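Local coordinates for angiopoietin-related protein 3 (PDB 6EUA) that raises plasma triglycerides by inhibiting lipoprotein lipase and, through the fibrinogen-like domain modelled here, mediates endothelial cell adhesion, at residues A11-I16 / F37-D42; E101-K106 / S210-K215; Y114-G119 / L127-I132; N138-N143 / L199-Q204. All blocks are in the same frame, centred on the assembly; numbering follows the deposited sequence.

Contact 1: A11-I16 / F37-D42; sequences AECTTI and FHVYCD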
loop_
_atom_site.group_PDB
_atom_site.type_symbol
_atom_site.label_atom_id
_atom_site.label_comp_id
_atom_site.label_asym_id
_atom_site.label_seq_id
_atom_site.Cartn_x
_atom_site.Cartn_y
_atom_site.Cartn_z
ATOM N N ALA A 11 2.586 -5.979 20.435
ATOM C CA ALA A 11 2.614 -4.661 21.067
ATOM C C ALA A 11 3.116 -3.587 20.115
ATOM O O ALA A 11 2.660 -2.438 20.180
ATOM C CB ALA A 11 3.483 -4.695 22.322
ATOM N N GLU A 12 4.064 -3.932 19.246
ATOM C CA GLU A 12 4.586 -2.999 18.245
ATOM C C GLU A 12 5.419 -3.790 17.232
ATOM O O GLU A 12 5.358 -5.017 17.191
ATOM C CB GLU A 12 5.366 -1.847 18.904
ATOM C CG GLU A 12 6.447 -2.277 19.883
ATOM C CD GLU A 12 7.667 -2.816 19.177
ATOM O OE1 GLU A 12 7.863 -4.038 19.271
ATOM O OE2 GLU A 12 8.413 -2.042 18.533
ATOM N N CYS A 13 6.196 -3.062 16.415
ATOM C CA CYS A 13 6.781 -3.648 15.214
ATOM C C CYS A 13 7.908 -4.636 15.529
ATOM O O CYS A 13 8.115 -5.595 14.772
ATOM C CB CYS A 13 7.276 -2.535 14.288
ATOM S SG CYS A 13 5.923 -1.607 13.457
ATOM N N THR A 14 8.657 -4.413 16.611
ATOM C CA THR A 14 9.742 -5.327 16.951
ATOM C C THR A 14 9.198 -6.713 17.264
ATOM O O THR A 14 9.785 -7.732 16.865
ATOM C CB THR A 14 10.537 -4.777 18.136
ATOM O OG1 THR A 14 11.202 -3.578 17.738
ATOM C CG2 THR A 14 11.562 -5.791 18.657
ATOM N N THR A 15 8.064 -6.780 17.968
ATOM C CA THR A 15 7.497 -8.089 18.253
ATOM C C THR A 15 6.827 -8.678 17.009
ATOM O O THR A 15 6.747 -9.898 16.850
ATOM C CB THR A 15 6.507 -7.988 19.400
ATOM O OG1 THR A 15 5.216 -7.684 18.894
ATOM C CG2 THR A 15 6.903 -6.869 20.366
ATOM N N ILE A 16 6.320 -7.829 16.116
ATOM C CA ILE A 16 5.856 -8.330 14.827
ATOM C C ILE A 16 7.010 -8.981 14.073
ATOM O O ILE A 16 6.876 -10.093 13.549
ATOM C CB ILE A 16 5.199 -7.193 14.019
ATOM C CG1 ILE A 16 3.796 -6.940 14.552
ATOM C CG2 ILE A 16 5.164 -7.529 12.531
ATOM C CD1 ILE A 16 3.154 -5.725 14.018
ATOM N N PHE A 37 -4.628 -0.379 16.826
ATOM C CA PHE A 37 -4.488 0.559 15.725
ATOM C C PHE A 37 -3.409 0.050 14.772
ATOM O O PHE A 37 -2.631 -0.847 15.103
ATOM C CB PHE A 37 -4.198 1.988 16.219
ATOM C CG PHE A 37 -2.909 2.144 16.988
ATOM C CD1 PHE A 37 -1.727 2.424 16.332
ATOM C CD2 PHE A 37 -2.899 2.084 18.371
ATOM C CE1 PHE A 37 -0.527 2.585 17.044
ATOM C CE2 PHE A 37 -1.710 2.266 19.105
ATOM C CZ PHE A 37 -0.528 2.514 18.438
ATOM N N HIS A 38 -3.380 0.630 13.575
ATOM C CA HIS A 38 -2.503 0.160 12.513
ATOM C C HIS A 38 -1.288 1.059 12.385
ATOM O O HIS A 38 -1.393 2.283 12.509
ATOM C CB HIS A 38 -3.236 0.090 11.173
ATOM C CG HIS A 38 -4.314 -0.940 11.155
ATOM N ND1 HIS A 38 -4.159 -2.171 10.553
ATOM C CD2 HIS A 38 -5.544 -0.946 11.719
ATOM C CE1 HIS A 38 -5.261 -2.881 10.727
ATOM N NE2 HIS A 38 -6.119 -2.161 11.427
ATOM N N VAL A 39 -0.137 0.438 12.109
ATOM C CA VAL A 39 1.115 1.143 11.910
ATOM C C VAL A 39 1.751 0.630 10.630
ATOM O O VAL A 39 1.401 -0.437 10.114
ATOM C CB VAL A 39 2.088 0.955 13.095
ATOM C CG1 VAL A 39 1.570 1.658 14.337
ATOM C CG2 VAL A 39 2.379 -0.547 13.350
ATOM N N TYR A 40 2.694 1.412 10.113
ATOM C CA TYR A 40 3.604 0.937 9.078
ATOM C C TYR A 40 4.881 0.467 9.767
ATOM O O TYR A 40 5.541 1.254 10.459
ATOM C CB TYR A 40 3.906 2.015 8.034
ATOM C CG TYR A 40 4.658 1.450 6.858
ATOM C CD1 TYR A 40 6.048 1.368 6.867
ATOM C CD2 TYR A 40 3.977 0.963 5.751
ATOM C CE1 TYR A 40 6.736 0.815 5.790
ATOM C CE2 TYR A 40 4.654 0.419 4.672
ATOM C CZ TYR A 40 6.028 0.349 4.699
ATOM O OH TYR A 40 6.695 -0.202 3.633
ATOM N N CYS A 41 5.195 -0.825 9.629
ATOM C CA CYS A 41 6.436 -1.370 10.170
ATOM C C CYS A 41 7.478 -1.317 9.064
ATOM O O CYS A 41 7.245 -1.820 7.961
ATOM C CB CYS A 41 6.262 -2.803 10.682
ATOM S SG CYS A 41 5.172 -2.990 12.151
ATOM N N ASP A 42 8.624 -0.718 9.361
ATOM C CA ASP A 42 9.663 -0.474 8.369
ATOM C C ASP A 42 10.938 -1.167 8.830
ATOM O O ASP A 42 11.560 -0.746 9.812
ATOM C CB ASP A 42 9.877 1.025 8.178
ATOM C CG ASP A 42 10.467 1.373 6.820
ATOM O OD1 ASP A 42 10.686 0.455 5.993
ATOM O OD2 ASP A 42 10.708 2.581 6.589
#
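C13, the first residue of helix 13-18, stands over C41 of strand 37-44 with their CA atoms 5.5 Å apart, the closest CA pair between A11-I16 and F37-D42. The two residues are joined by a disulfide, C13 SG to C41 SG 2.0 Å, with the S-S torsion at -86°, close to the relaxed right angle. Both cysteines turn SG anti to their own carbonyl carbon, beside the backbone N, which brings the two sulfurs together between helix and strand. Apolar groups pack round the sulfurs: CG2 of V39 meets C13 SG at 3.7 Å, and I16 comes one helical turn later to lay CD1 3.9 Å from C41 SG. Just ahead of C13, E12 is the N-cap of the helix. Its carboxylate bends back over the first turn, with T14 N giving a nearly straight bond to E12 OE2 (3.1 Å, 170°) from above the carboxylate plane and T15 N reaching E12 OE1 on its syn side at 3.0 Å. This disulfide ties the helix near the start of the fibrinogen C-terminal domain to the large antiparallel sheet, where I16 also packs on Y27 and I29 of strand 25-29 and C13 on T50 of strand 47-55.

Contact 2: E101-K106 / S210-K215; sequences ELEDWK and SIKSTK
K212 crosses obliquely over the W105 indole, joining S210-K215 to E101-K106. Its CB sits over the five-membered ring of the indole, 14° off the normal through the centroid, a CH-pi contact in which K212 CB comes 3.7 Å from W105 CE2. CG, anti to the backbone N (chi1 166°), runs on above the six-membered ring, and K212 CD passes 3.7 Å from W105 CE3. The chain then bends at chi3, bringing K212 CE within 3.3 Å of E103 OE2, while NZ makes weak hydrogen bonds to the carbonyl oxygens of D104 and W105 and a salt bridge to D107. At the edge of the same indole, near its plane, lies S210 OG. The backbone here forms a classic beta bulge: K212 N and S213 N both donate to E103 O, the first at 2.8 Å and the second at 3.3 Å, where the chain turns a corner between strands 208-211 and 213-220. Beyond the bulge the pairing is regular and antiparallel, with E101 and K215 exchanging two backbone bonds. E103 stretches its chain over S213, whose OG donates to E103 OE2 at 3.0 Å from well above the carboxylate plane. An alanine at E103 is likely to cost S213 OG this acceptor and take away the negative charge near the K212 ammonium group. On the other face of the sheet L102 CB touches I211 CD1 at 3.7 Å, and L102 CD2 meets T214 CG2 at 3.9 Å; W201 of strand 199-202 packs against both L102 and I211.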
loop_
_atom_site.group_PDB
_atom_site.type_symbol
_atom_site.label_atom_id
_atom_site.label_comp_id
_atom_site.label_asym_id
_atom_site.label_seq_id
_atom_site.Cartn_x
_atom_site.Cartn_y
_atom_site.Cartn_z
ATOM N N GLU A 101 15.371 9.922 8.816
ATOM C CA GLU A 101 15.905 9.681 7.485
ATOM C C GLU A 101 15.462 10.831 6.604
ATOM O O GLU A 101 14.264 11.113 6.493
ATOM C CB GLU A 101 15.419 8.350 6.916
ATOM C CG GLU A 101 16.104 7.142 7.507
ATOM C CD GLU A 101 15.860 5.882 6.697
ATOM O OE1 GLU A 101 14.985 5.907 5.798
ATOM O OE2 GLU A 101 16.541 4.868 6.966
ATOM N N LEU A 102 16.428 11.518 6.018
ATOM C CA LEU A 102 16.157 12.609 5.109
ATOM C C LEU A 102 16.705 12.235 3.743
ATOM O O LEU A 102 17.752 11.589 3.633
ATOM C CB LEU A 102 16.787 13.918 5.608
ATOM C CG LEU A 102 16.614 14.281 7.086
ATOM C CD1 LEU A 102 17.600 15.394 7.457
ATOM C CD2 LEU A 102 15.189 14.714 7.376
ATOM N N GLU A 103 15.991 12.632 2.704
ATOM C CA GLU A 103 16.473 12.499 1.340
ATOM C C GLU A 103 16.380 13.878 0.713
ATOM O O GLU A 103 15.342 14.537 0.818
ATOM C CB GLU A 103 15.651 11.456 0.572
ATOM C CG GLU A 103 15.593 11.662 -0.922
ATOM C CD GLU A 103 14.801 10.572 -1.633
ATOM O OE1 GLU A 103 15.367 9.484 -1.881
ATOM O OE2 GLU A 103 13.610 10.804 -1.935
ATOM N N ASP A 104 17.475 14.337 0.113
ATOM C CA ASP A 104 17.490 15.670 -0.469
ATOM C C ASP A 104 16.966 15.594 -1.903
ATOM O O ASP A 104 16.527 14.540 -2.370
ATOM C CB ASP A 104 18.890 16.269 -0.377
ATOM C CG ASP A 104 19.944 15.403 -1.037
ATOM O OD1 ASP A 104 19.854 15.186 -2.266
ATOM O OD2 ASP A 104 20.875 14.960 -0.329
ATOM N N TRP A 105 16.988 16.722 -2.619
ATOM C CA TRP A 105 16.527 16.729 -4.003
ATOM C C TRP A 105 17.505 16.038 -4.944
ATOM O O TRP A 105 17.079 15.511 -5.975
ATOM C CB TRP A 105 16.238 18.168 -4.453
ATOM C CG TRP A 105 15.097 18.724 -3.662
ATOM C CD1 TRP A 105 15.172 19.343 -2.446
ATOM C CD2 TRP A 105 13.700 18.655 -3.992
ATOM N NE1 TRP A 105 13.914 19.680 -2.005
ATOM C CE2 TRP A 105 12.992 19.270 -2.932
ATOM C CE3 TRP A 105 12.980 18.142 -5.077
ATOM C CZ2 TRP A 105 11.601 19.385 -2.928
ATOM C CZ3 TRP A 105 11.597 18.258 -5.070
ATOM C CH2 TRP A 105 10.923 18.876 -4.001
ATOM N N LYS A 106 18.790 15.996 -4.601
ATOM C CA LYS A 106 19.763 15.213 -5.356
ATOM C C LYS A 106 19.677 13.727 -5.035
ATOM O O LYS A 106 20.527 12.959 -5.500
ATOM C CB LYS A 106 21.187 15.713 -5.076
ATOM C CG LYS A 106 21.366 17.236 -5.099
ATOM C CD LYS A 106 20.730 17.886 -6.324
ATOM C CE LYS A 106 20.429 19.366 -6.088
ATOM N NZ LYS A 106 20.525 20.172 -7.350
ATOM N N SER A 210 18.510 20.973 2.074
ATOM C CA SER A 210 17.208 20.984 1.412
ATOM C C SER A 210 16.640 19.565 1.407
ATOM O O SER A 210 17.277 18.646 0.888
ATOM C CB SER A 210 17.349 21.519 -0.013
ATOM O OG SER A 210 16.093 21.663 -0.656
ATOM N N ILE A 211 15.461 19.377 1.992
ATOM C CA ILE A 211 14.887 18.044 2.199
ATOM C C ILE A 211 13.667 17.857 1.301
ATOM O O ILE A 211 12.751 18.687 1.299
ATOM C CB ILE A 211 14.518 17.815 3.675
ATOM C CG1 ILE A 211 15.681 18.216 4.581
ATOM C CG2 ILE A 211 14.119 16.358 3.909
ATOM C CD1 ILE A 211 16.941 17.408 4.366
ATOM N N LYS A 212 13.648 16.753 0.555
ATOM C CA LYS A 212 12.532 16.400 -0.313
ATOM C C LYS A 212 11.568 15.414 0.341
ATOM O O LYS A 212 10.358 15.464 0.077
ATOM C CB LYS A 212 13.055 15.803 -1.633
ATOM C CG LYS A 212 11.990 15.087 -2.464
ATOM C CD LYS A 212 12.488 14.701 -3.836
ATOM C CE LYS A 212 13.479 13.548 -3.771
ATOM N NZ LYS A 212 14.508 13.650 -4.845
ATOM N N SER A 213 12.071 14.521 1.192
ATOM C CA SER A 213 11.241 13.496 1.806
ATOM C C SER A 213 11.831 13.147 3.164
ATOM O O SER A 213 13.048 13.219 3.360
ATOM C CB SER A 213 11.119 12.252 0.905
ATOM O OG SER A 213 12.371 11.620 0.718
ATOM N N THR A 214 10.956 12.815 4.117
ATOM C CA THR A 214 11.377 12.514 5.477
ATOM C C THR A 214 10.734 11.221 5.957
ATOM O O THR A 214 9.623 10.875 5.550
ATOM C CB THR A 214 11.003 13.654 6.485
ATOM O OG1 THR A 214 9.568 13.751 6.626
ATOM C CG2 THR A 214 11.575 14.997 6.025
ATOM N N LYS A 215 11.444 10.522 6.842
ATOM C CA LYS A 215 10.875 9.461 7.656
ATOM C C LYS A 215 11.329 9.670 9.088
ATOM O O LYS A 215 12.489 10.016 9.332
ATOM C CB LYS A 215 11.320 8.065 7.206
ATOM C CG LYS A 215 10.664 7.529 5.935
ATOM C CD LYS A 215 11.346 6.236 5.520
ATOM C CE LYS A 215 10.800 5.683 4.213
ATOM N NZ LYS A 215 10.880 4.198 4.163
HETATM O O HOH W 1 13.513 9.905 3.960
#

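Contact 3: Y114-G119 / L127-I132; sequences YSFYLG and LHLVAI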
loop_
_atom_site.group_PDB
_atom_site.type_symbol
_atom_site.label_atom_id
_atom_site.label_comp_id
_atom_site.label_asym_id
_atom_site.label_seq_id
_atom_site.Cartn_x
_atom_site.Cartn_y
_atom_site.Cartn_z
ATOM N N TYR A 114 18.859 9.005 17.591
ATOM C CA TYR A 114 18.872 9.571 18.927
ATOM C C TYR A 114 18.288 8.569 19.903
ATOM O O TYR A 114 17.428 7.756 19.545
ATOM C CB TYR A 114 18.030 10.841 19.065
ATOM C CG TYR A 114 18.174 11.894 18.003
ATOM C CD1 TYR A 114 17.628 11.720 16.729
ATOM C CD2 TYR A 114 18.833 13.091 18.283
ATOM C CE1 TYR A 114 17.752 12.704 15.764
ATOM C CE2 TYR A 114 18.965 14.073 17.329
ATOM C CZ TYR A 114 18.425 13.882 16.070
ATOM O OH TYR A 114 18.554 14.889 15.134
ATOM N N SER A 115 18.732 8.680 21.151
ATOM C CA SER A 115 18.084 8.045 22.287
ATOM C C SER A 115 17.141 9.062 22.918
ATOM O O SER A 115 17.550 10.200 23.192
ATOM C CB SER A 115 19.132 7.563 23.296
ATOM O OG SER A 115 18.557 7.279 24.560
ATOM N N PHE A 116 15.878 8.668 23.132
ATOM C CA PHE A 116 14.896 9.637 23.603
ATOM C C PHE A 116 13.971 9.051 24.656
ATOM O O PHE A 116 13.869 7.833 24.845
ATOM C CB PHE A 116 14.059 10.247 22.458
ATOM C CG PHE A 116 12.997 9.342 21.908
ATOM C CD1 PHE A 116 13.291 8.442 20.890
ATOM C CD2 PHE A 116 11.692 9.413 22.375
ATOM C CE1 PHE A 116 12.301 7.613 20.371
ATOM C CE2 PHE A 116 10.702 8.583 21.863
ATOM C CZ PHE A 116 10.996 7.687 20.868
ATOM N N TYR A 117 13.337 9.988 25.369
ATOM C CA TYR A 117 12.257 9.769 26.316
ATOM C C TYR A 117 11.123 10.708 25.943
ATOM O O TYR A 117 11.355 11.792 25.406
ATOM C CB TYR A 117 12.704 10.036 27.762
ATOM C CG TYR A 117 13.674 9.009 28.277
ATOM C CD1 TYR A 117 15.047 9.167 28.110
ATOM C CD2 TYR A 117 13.219 7.862 28.901
ATOM C CE1 TYR A 117 15.937 8.213 28.583
ATOM C CE2 TYR A 117 14.091 6.915 29.370
ATOM C CZ TYR A 117 15.447 7.089 29.215
ATOM O OH TYR A 117 16.303 6.121 29.694
ATOM N N LEU A 118 9.893 10.283 26.212
ATOM C CA LEU A 118 8.720 11.037 25.790
ATOM C C LEU A 118 7.732 11.128 26.942
ATOM O O LEU A 118 7.414 10.109 27.559
ATOM C CB LEU A 118 8.056 10.372 24.589
ATOM C CG LEU A 118 6.867 11.088 23.949
ATOM C CD1 LEU A 118 7.300 12.419 23.267
ATOM C CD2 LEU A 118 6.194 10.155 22.963
ATOM N N GLY A 119 7.252 12.357 27.238
ATOM C CA GLY A 119 6.238 12.551 28.259
ATOM C C GLY A 119 4.830 12.447 27.680
ATOM O O GLY A 119 4.633 12.440 26.472
ATOM N N LEU A 127 9.656 16.019 24.644
ATOM C CA LEU A 127 10.641 15.133 24.045
ATOM C C LEU A 127 12.038 15.495 24.528
ATOM O O LEU A 127 12.403 16.672 24.558
ATOM C CB LEU A 127 10.583 15.230 22.524
ATOM C CG LEU A 127 11.470 14.271 21.745
ATOM C CD1 LEU A 127 10.832 12.891 21.808
ATOM C CD2 LEU A 127 11.596 14.743 20.306
ATOM N N HIS A 128 12.821 14.483 24.900
ATOM C CA HIS A 128 14.193 14.669 25.371
ATOM C C HIS A 128 15.102 13.755 24.554
ATOM O O HIS A 128 15.019 12.527 24.678
ATOM C CB HIS A 128 14.295 14.371 26.871
ATOM C CG HIS A 128 15.658 14.598 27.447
ATOM N ND1 HIS A 128 16.542 13.570 27.698
ATOM C CD2 HIS A 128 16.289 15.735 27.829
ATOM C CE1 HIS A 128 17.660 14.064 28.200
ATOM N NE2 HIS A 128 17.532 15.375 28.292
ATOM N N LEU A 129 15.964 14.344 23.721
ATOM C CA LEU A 129 16.802 13.603 22.780
ATOM C C LEU A 129 18.281 13.711 23.121
ATOM O O LEU A 129 18.757 14.749 23.596
ATOM C CB LEU A 129 16.637 14.101 21.337
ATOM C CG LEU A 129 15.289 14.262 20.655
ATOM C CD1 LEU A 129 15.448 15.088 19.382
ATOM C CD2 LEU A 129 14.742 12.915 20.333
ATOM N N VAL A 130 19.012 12.641 22.812
ATOM C CA VAL A 130 20.475 12.635 22.817
ATOM C C VAL A 130 20.938 11.945 21.539
ATOM O O VAL A 130 20.517 10.821 21.258
ATOM C CB VAL A 130 21.049 11.914 24.052
ATOM C CG1 VAL A 130 22.571 11.827 23.951
ATOM C CG2 VAL A 130 20.627 12.617 25.335
ATOM N N ALA A 131 21.804 12.603 20.771
ATOM C CA ALA A 131 22.240 12.035 19.497
ATOM C C ALA A 131 23.219 10.882 19.709
ATOM O O ALA A 131 24.084 10.930 20.589
ATOM C CB ALA A 131 22.879 13.114 18.618
ATOM N N ILE A 132 23.083 9.837 18.888
ATOM C CA ILE A 132 23.940 8.656 18.993
ATOM C C ILE A 132 24.858 8.541 17.785
ATOM O O ILE A 132 26.081 8.648 17.913
ATOM C CB ILE A 132 23.119 7.366 19.126
ATOM C CG1 ILE A 132 22.066 7.491 20.219
ATOM C CG2 ILE A 132 24.049 6.173 19.343
ATOM C CD1 ILE A 132 21.095 6.332 20.206
#
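With CG anti to the carbonyl carbon in both Y114 (chi1 -46°) and L129 (chi1 -51°), the leucine places CD1 over one face of the tyrosine ring, 4.3 Å from its centroid and offset toward the rim. F116, by contrast, has CG between its backbone N and carbonyl carbon (chi1 76°), and its CB takes L129 CD2 at 3.5 Å while CD2 of its ring meets L127 CD1 at 3.6 Å. L118 CD1 touches that same methyl of L127, continuing a row of apolar contacts on this face of the hairpin. Beneath them the strands run antiparallel. S115 and V130 exchange two backbone hydrogen bonds, S115 N to V130 O being 2.8 Å, and Y117 and H128 form the next such pair. The extended I132 side chain reaches across to S115, with I132 CD1 3.9 Å from S115 CB. A serine at Y114 would probably uncover L129 CD1 and leave N138 OD1 without the hydrogen bond from the tyrosine hydroxyl. The apolar face lies inward: Y114 and F116 pack on L98 of strand 96-104, the neighbour on the other side of strand 109-118, while F116 and L118 reach V91 and I87 of helix 84-91.

Contact 4: N138-N143 / L199-Q204; sequences NAIPEN and LSWKSQ
A139 sets its methyl over one face of the W201 indole, CB lying 3.6 Å from the centroid of the six-membered ring and 20° off the normal, in a CH-pi contact. I140 comes to the same ring differently: its side chain crosses that of W201 at about a right angle, and I140 CD1 meets W201 CH2 at the ring edge, 3.5 Å away and near the plane. The CG of W201 is anti to the backbone N (chi1 179°), carrying the indole out from the strand to the 138-143 loop, where NE1 hydrogen-bonds to P137 O, which helps hold the rotation of the ring. A139 CB also lies close to K202 O, at 3.1 Å. One backbone bond joins the segments, from Q204 N to N138 O (3.3 Å, in the carbonyl plane). The N138 side chain shapes the loop: N138 OD1 accepts from I140 N at 3.0 Å in an Asx turn, the donor standing above the amide plane. The loop, which follows strand 127-134, is thus packed against short strand 199-202, whose partner is 208-211; I140 also touches L129 of strand 127-134, and both I140 and W201 rest on Y114 of strand 109-118.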
loop_
_atom_site.group_PDB
_atom_site.type_symbol
_atom_site.label_atom_id
_atom_site.label_comp_id
_atom_site.label_asym_id
_atom_site.label_seq_id
_atom_site.Cartn_x
_atom_site.Cartn_y
_atom_site.Cartn_z
ATOM N N ASN A 138 23.410 16.999 13.664
ATOM C CA ASN A 138 22.152 17.213 14.358
ATOM C C ASN A 138 21.692 18.659 14.215
ATOM O O ASN A 138 22.502 19.588 14.255
ATOM C CB ASN A 138 22.305 16.859 15.835
ATOM C CG ASN A 138 21.020 17.045 16.613
ATOM O OD1 ASN A 138 19.934 16.749 16.125
ATOM N ND2 ASN A 138 21.139 17.554 17.825
ATOM N N ALA A 139 20.377 18.843 14.054
ATOM C CA ALA A 139 19.757 20.160 14.014
ATOM C C ALA A 139 18.813 20.427 15.176
ATOM O O ALA A 139 18.320 21.551 15.300
ATOM C CB ALA A 139 18.977 20.349 12.701
ATOM N N ILE A 140 18.538 19.434 16.016
ATOM C CA ILE A 140 17.585 19.560 17.116
ATOM C C ILE A 140 18.382 19.710 18.407
ATOM O O ILE A 140 19.374 18.991 18.602
ATOM C CB ILE A 140 16.637 18.347 17.155
ATOM C CG1 ILE A 140 15.988 18.140 15.784
ATOM C CG2 ILE A 140 15.567 18.506 18.229
ATOM C CD1 ILE A 140 15.414 16.750 15.561
ATOM N N PRO A 141 18.018 20.636 19.291
ATOM C CA PRO A 141 18.752 20.783 20.560
ATOM C C PRO A 141 18.732 19.494 21.372
ATOM O O PRO A 141 17.682 18.876 21.558
ATOM C CB PRO A 141 18.000 21.909 21.274
ATOM C CG PRO A 141 17.327 22.679 20.175
ATOM C CD PRO A 141 16.965 21.654 19.133
ATOM N N GLU A 142 19.904 19.092 21.859
ATOM C CA GLU A 142 20.033 17.884 22.661
ATOM C C GLU A 142 19.995 18.205 24.155
ATOM O O GLU A 142 20.338 19.306 24.588
ATOM C CB GLU A 142 21.337 17.153 22.342
ATOM C CG GLU A 142 21.497 16.701 20.911
ATOM C CD GLU A 142 22.803 15.945 20.694
ATOM O OE1 GLU A 142 23.081 15.009 21.482
ATOM O OE2 GLU A 142 23.555 16.300 19.752
ATOM N N ASN A 143 19.584 17.204 24.943
ATOM C CA ASN A 143 19.588 17.275 26.408
ATOM C C ASN A 143 18.701 18.399 26.937
ATOM O O ASN A 143 18.963 18.974 27.997
ATOM C CB ASN A 143 21.013 17.410 26.945
ATOM C CG ASN A 143 21.761 16.109 26.884
ATOM O OD1 ASN A 143 21.333 15.111 27.469
ATOM N ND2 ASN A 143 22.870 16.096 26.155
ATOM N N LEU A 199 11.626 20.850 2.483
ATOM C CA LEU A 199 11.813 21.194 3.883
ATOM C C LEU A 199 13.272 21.540 4.152
ATOM O O LEU A 199 14.144 21.375 3.297
ATOM C CB LEU A 199 11.347 20.043 4.778
ATOM C CG LEU A 199 9.869 19.697 4.554
ATOM C CD1 LEU A 199 9.619 18.254 4.896
ATOM C CD2 LEU A 199 8.951 20.643 5.377
ATOM N N SER A 200 13.532 22.018 5.367
ATOM C CA SER A 200 14.857 22.510 5.722
ATOM C C SER A 200 15.384 21.811 6.967
ATOM O O SER A 200 14.638 21.558 7.915
ATOM C CB SER A 200 14.842 24.021 5.953
ATOM O OG SER A 200 14.228 24.699 4.874
ATOM N N TRP A 201 16.686 21.527 6.965
ATOM C CA TRP A 201 17.367 20.891 8.098
ATOM C C TRP A 201 18.715 21.595 8.280
ATOM O O TRP A 201 19.700 21.269 7.608
ATOM C CB TRP A 201 17.532 19.397 7.869
ATOM C CG TRP A 201 18.233 18.680 8.971
ATOM C CD1 TRP A 201 19.577 18.434 9.069
ATOM C CD2 TRP A 201 17.627 18.073 10.119
ATOM N NE1 TRP A 201 19.843 17.721 10.212
ATOM C CE2 TRP A 201 18.663 17.476 10.870
ATOM C CE3 TRP A 201 16.306 17.986 10.590
ATOM C CZ2 TRP A 201 18.428 16.817 12.077
ATOM C CZ3 TRP A 201 16.070 17.315 11.782
ATOM C CH2 TRP A 201 17.129 16.745 12.513
ATOM N N LYS A 202 18.746 22.565 9.193
ATOM C CA LYS A 202 19.917 23.404 9.413
ATOM C C LYS A 202 20.639 22.903 10.653
ATOM O O LYS A 202 20.144 23.052 11.775
ATOM C CB LYS A 202 19.523 24.870 9.558
ATOM C CG LYS A 202 20.693 25.841 9.468
ATOM C CD LYS A 202 21.166 26.274 10.849
ATOM C CE LYS A 202 20.039 26.915 11.645
ATOM N NZ LYS A 202 19.307 27.932 10.840
ATOM N N SER A 203 21.814 22.324 10.453
ATOM C CA SER A 203 22.553 21.775 11.570
ATOM C C SER A 203 23.206 22.883 12.391
ATOM O O SER A 203 23.164 24.069 12.048
ATOM C CB SER A 203 23.605 20.793 11.077
ATOM O OG SER A 203 24.359 21.369 10.029
ATOM N N GLN A 204 23.828 22.464 13.490
ATOM C CA GLN A 204 24.402 23.400 14.452
ATOM C C GLN A 204 25.505 24.249 13.825
ATOM O O GLN A 204 25.633 25.440 14.137
ATOM C CB GLN A 204 24.925 22.612 15.652
ATOM C CG GLN A 204 25.353 21.185 15.283
ATOM C CD GLN A 204 25.555 20.282 16.486
ATOM O OE1 GLN A 204 24.991 20.517 17.555
ATOM N NE2 GLN A 204 26.360 19.240 16.313
#

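All four contacts belong to one fibrinogen C-terminal domain. Contacts 1, 2 and 3 reach the same large antiparallel sheet, and the first two meet in a salt bridge between D42 OD2 and K215 NZ (2.9 Å), although their centres are 24 Å apart. Contact 4 touches contact 2 through a probable hydrogen bond from L199 N to I211 O (2.7 Å) and through L102 CD1 packed 3.7 Å from W201 CG. It also meets contact 3, where E142 OE1 probably accepts from A131 N at 2.8 Å. Contacts 1 and 4 lie on opposite sides of the chain's centre, their centres 28 Å apart and nearest atoms about 16 Å apart.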